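Side-chain contacts in isatin hydrolase (Ralstonia solanacearum, PDB 5NMP), which hydrolyses isatin, opening its lactam ring, and in this structure carries a manganese ion at its metal site: residues I113-S116 / A117-R120; L230-L233 / D234-P237. All blocks are in the same frame, centred on the assembly; numbering follows the deposited sequence.

Contact 1: residues I113-S116 / A117-R120; sequences IDAS and AQVR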
loop_
_atom_site.group_PDB
_atom_site.type_symbol
_atom_site.label_atom_id
_atom_site.label_comp_id
_atom_site.label_asym_id
_atom_site.label_seq_id
_atom_site.Cartn_x
_atom_site.Cartn_y
_atom_site.Cartn_z
ATOM N N ILE A 113 -18.699 12.077 4.864
ATOM C CA ILE A 113 -20.138 12.327 4.864
ATOM C C ILE A 113 -20.875 11.204 5.582
ATOM O O ILE A 113 -20.931 10.081 5.082
ATOM C CB ILE A 113 -20.698 12.452 3.427
ATOM C CG1 ILE A 113 -19.772 13.302 2.551
ATOM C CG2 ILE A 113 -22.114 13.006 3.446
ATOM C CD1 ILE A 113 -19.584 14.713 3.037
ATOM N N ASP A 114 -21.440 11.503 6.750
ATOM C CA ASP A 114 -22.113 10.482 7.551
ATOM C C ASP A 114 -23.592 10.346 7.209
ATOM O O ASP A 114 -24.390 11.248 7.475
ATOM C CB ASP A 114 -21.964 10.784 9.043
ATOM C CG ASP A 114 -22.627 9.733 9.919
ATOM O OD1 ASP A 114 -22.667 8.553 9.506
ATOM O OD2 ASP A 114 -23.112 10.084 11.016
ATOM N N ALA A 115 -23.953 9.202 6.634
ATOM C CA ALA A 115 -25.338 8.914 6.286
ATOM C C ALA A 115 -25.789 7.581 6.875
ATOM O O ALA A 115 -26.723 6.958 6.373
ATOM C CB ALA A 115 -25.511 8.906 4.778
ATOM N N SER A 116 -25.125 7.153 7.944
ATOM C CA SER A 116 -25.391 5.849 8.544
ATOM C C SER A 116 -26.824 5.712 9.071
ATOM O O SER A 116 -27.426 4.644 8.969
ATOM C CB SER A 116 -24.389 5.572 9.670
ATOM O OG SER A 116 -24.339 6.643 10.594
ATOM N N ALA A 117 -27.368 6.791 9.625
ATOM C CA ALA A 117 -28.730 6.768 10.149
ATOM C C ALA A 117 -29.758 6.608 9.029
ATOM O O ALA A 117 -30.789 5.960 9.210
ATOM C CB ALA A 117 -29.011 8.029 10.943
ATOM N N GLN A 118 -29.468 7.197 7.873
ATOM C CA GLN A 118 -30.374 7.145 6.731
ATOM C C GLN A 118 -30.368 5.768 6.081
ATOM O O GLN A 118 -31.418 5.242 5.711
ATOM C CB GLN A 118 -30.001 8.212 5.695
ATOM C CG GLN A 118 -30.341 9.643 6.101
ATOM C CD GLN A 118 -29.391 10.211 7.140
ATOM O OE1 GLN A 118 -28.346 9.627 7.435
ATOM N NE2 GLN A 118 -29.751 11.359 7.701
ATOM N N VAL A 119 -29.176 5.196 5.944
ATOM C CA VAL A 119 -29.004 3.885 5.330
ATOM C C VAL A 119 -29.568 2.789 6.234
ATOM O O VAL A 119 -30.001 1.733 5.770
ATOM C CB VAL A 119 -27.517 3.619 5.022
ATOM C CG1 VAL A 119 -27.313 2.228 4.443
ATOM C CG2 VAL A 119 -26.993 4.680 4.061
ATOM N N ARG A 120 -29.591 3.065 7.531
ATOM C CA ARG A 120 -30.147 2.133 8.497
ATOM C C ARG A 120 -31.643 1.929 8.266
ATOM O O ARG A 120 -32.200 0.893 8.632
ATOM C CB ARG A 120 -29.890 2.638 9.917
ATOM C CG ARG A 120 -29.913 1.558 10.977
ATOM C CD ARG A 120 -29.039 1.940 12.163
ATOM N NE ARG A 120 -29.452 3.200 12.778
ATOM C CZ ARG A 120 -28.616 4.178 13.113
ATOM N NH1 ARG A 120 -27.313 4.050 12.893
ATOM N NH2 ARG A 120 -29.083 5.289 13.669
#
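The carbonyl of Ala115, at the N-cap of the short helix 116-119, receives the amide of Val119 at 3.1 Å (N to O) and, more weakly, that of Gln118, while one residue on Arg120 N bonds to Ser116 O at 3.0 Å. This is a strand-to-helix junction opened by an Asx turn: strand 107-114 ends at Asp114, whose carboxylate reaches forward to meet the first turn. Asp114 CG stands opposite the backbone N (chi1 -179°), which carries OD1 to two donors on Ser116. The hydroxyl OG gives the shorter bond, 2.8 Å to OD1 on its syn lone pair; Ser116 N lies 3.2 Å from OD1 and comes from above the carboxylate plane. OD1 thus accepts both bonds, and the hydroxyl bond ties the Ser116 side chain to the Asp114 carboxylate. OD1 also has a long, weak ion pair with Arg151, on the neighbouring strand 147-151. Val119 is buried and points toward the cap, its CG2 resting against Ala115 O, and its side chain also touches Thr152. Gln118 folds back at chi2 beside Ala115, and the two share contact with Trp125. Arg120, exposed and also touching a crystal neighbour, bends at chi3 (58°) and runs back so that one guanidinium face lies near Ala117, whose CA is 3.8 Å above the plane, nearer the edge of the group than its middle.

Contact 2: residues L230-L233 / D234-P237; sequences LKNL and DQLP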
loop_
_atom_site.group_PDB
_atom_site.type_symbol
_atom_site.label_atom_id
_atom_site.label_comp_id
_atom_site.label_asym_id
_atom_site.label_seq_id
_atom_site.Cartn_x
_atom_site.Cartn_y
_atom_site.Cartn_z
ATOM N N LEU A 230 -14.161 0.234 2.582
ATOM C CA LEU A 230 -13.496 0.931 3.673
ATOM C C LEU A 230 -14.198 0.646 4.995
ATOM O O LEU A 230 -15.391 0.342 5.021
ATOM C CB LEU A 230 -13.467 2.438 3.413
ATOM C CG LEU A 230 -12.669 2.947 2.210
ATOM C CD1 LEU A 230 -12.875 4.439 2.045
ATOM C CD2 LEU A 230 -11.187 2.629 2.359
ATOM N N LYS A 231 -13.453 0.744 6.091
ATOM C CA LYS A 231 -14.030 0.603 7.421
ATOM C C LYS A 231 -13.461 1.657 8.363
ATOM O O LYS A 231 -12.541 2.390 7.999
ATOM C CB LYS A 231 -13.777 -0.798 7.978
ATOM C CG LYS A 231 -12.306 -1.143 8.121
ATOM C CD LYS A 231 -12.118 -2.504 8.763
ATOM C CE LYS A 231 -12.557 -2.499 10.218
ATOM N NZ LYS A 231 -12.258 -3.801 10.879
ATOM N N ASN A 232 -14.027 1.721 9.568
ATOM C CA ASN A 232 -13.609 2.664 10.606
ATOM C C ASN A 232 -13.760 4.129 10.217
ATOM O O ASN A 232 -13.035 4.980 10.728
ATOM C CB ASN A 232 -12.154 2.409 11.016
ATOM C CG ASN A 232 -11.991 1.150 11.839
ATOM O OD1 ASN A 232 -12.920 0.711 12.521
ATOM N ND2 ASN A 232 -10.801 0.564 11.787
ATOM N N LEU A 233 -14.699 4.427 9.324
ATOM C CA LEU A 233 -14.952 5.812 8.941
ATOM C C LEU A 233 -15.534 6.596 10.113
ATOM O O LEU A 233 -15.425 7.820 10.170
ATOM C CB LEU A 233 -15.891 5.882 7.734
ATOM C CG LEU A 233 -15.304 5.389 6.410
ATOM C CD1 LEU A 233 -16.268 5.644 5.265
ATOM C CD2 LEU A 233 -13.953 6.042 6.138
ATOM N N ASP A 234 -16.136 5.874 11.053
ATOM C CA ASP A 234 -16.707 6.473 12.254
ATOM C C ASP A 234 -15.644 7.052 13.186
ATOM O O ASP A 234 -15.966 7.781 14.121
ATOM C CB ASP A 234 -17.542 5.439 13.009
ATOM C CG ASP A 234 -16.735 4.214 13.400
ATOM O OD1 ASP A 234 -16.248 4.162 14.549
ATOM O OD2 ASP A 234 -16.581 3.305 12.556
ATOM N N GLN A 235 -14.380 6.719 12.940
ATOM C CA GLN A 235 -13.287 7.219 13.767
ATOM C C GLN A 235 -12.622 8.436 13.141
ATOM O O GLN A 235 -11.621 8.942 13.651
ATOM C CB GLN A 235 -12.245 6.125 14.004
ATOM C CG GLN A 235 -12.765 4.945 14.798
ATOM C CD GLN A 235 -11.693 3.909 15.062
ATOM O OE1 GLN A 235 -10.529 4.244 15.285
ATOM N NE2 GLN A 235 -12.081 2.639 15.031
ATOM N N LEU A 236 -13.187 8.904 12.033
ATOM C CA LEU A 236 -12.646 10.062 11.334
ATOM C C LEU A 236 -13.498 11.303 11.566
ATOM O O LEU A 236 -14.720 11.211 11.682
ATOM C CB LEU A 236 -12.539 9.780 9.836
ATOM C CG LEU A 236 -11.633 8.618 9.430
ATOM C CD1 LEU A 236 -11.437 8.608 7.917
ATOM C CD2 LEU A 236 -10.299 8.699 10.152
ATOM N N PRO A 237 -12.851 12.473 11.632
ATOM C CA PRO A 237 -13.555 13.753 11.726
ATOM C C PRO A 237 -14.236 14.092 10.404
ATOM O O PRO A 237 -13.880 13.504 9.384
ATOM C CB PRO A 237 -12.433 14.743 12.039
ATOM C CG PRO A 237 -11.239 14.141 11.393
ATOM C CD PRO A 237 -11.389 12.655 11.579
HETATM O O HOH W 1 -17.361 9.897 11.122
#
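Two backbone hydrogen bonds, each spanning three residues, wind 232-236 into a tight turn: Gln235 N to Asn232 O and Leu236 N to Leu233 O, both 3.1 Å. A water adds a third link, giving one hydrogen bond to Leu233 O and another to Leu236 O, each 3.0 Å, and so bridges the last turn to the chain leaving it. Among the polar side chains, Asn232 and Gln235 run alongside each other in the same direction with their amide planes 44° apart. Asn232 OD1 and Gln235 NE2 are 3.3 Å apart, but the angle is too poor for a bond; the firm partner of Asn232 is Asp27, whose backbone O takes ND2. Asp234 swings back over the Asn232 backbone (chi1 58°), bringing OD2 to 3.6 Å from Asn232 CA. The apolar pair is Leu233 with Leu236, crossing at a slant with CD2 and CD1 4.0 Å apart; Leu233 packs on Leu149 and Leu236 on Ala262 and Val264. The whole is a short 3-10 turn in the connection between sheet strands 225-228 and 239-244.

Overall arrangement
Both contacts are short turns at or just beyond the ends of strands of the same mixed sheet. Their centres are 13 Å apart and their nearest atoms about 6 Å, without touching. Contact 1 is partly buried and passes directly from a strand into a helix; contact 2 lies at the surface in a loop, though its Leu233 is buried. Strand 147-151 relates them, since Arg151 neighbours both Ser116 and Asp234. Both have main-chain bonds, to which contact 1 adds a carboxylate gripping a serine and contact 2 a bridging water and a leucine pair. Contact 1 lies away from the metal site, while Leu233 of contact 2 is about 10 Å, side chain to side chain, from Gln228, a manganese ligand in a structure of this protein, though not bound to the metal in this chain.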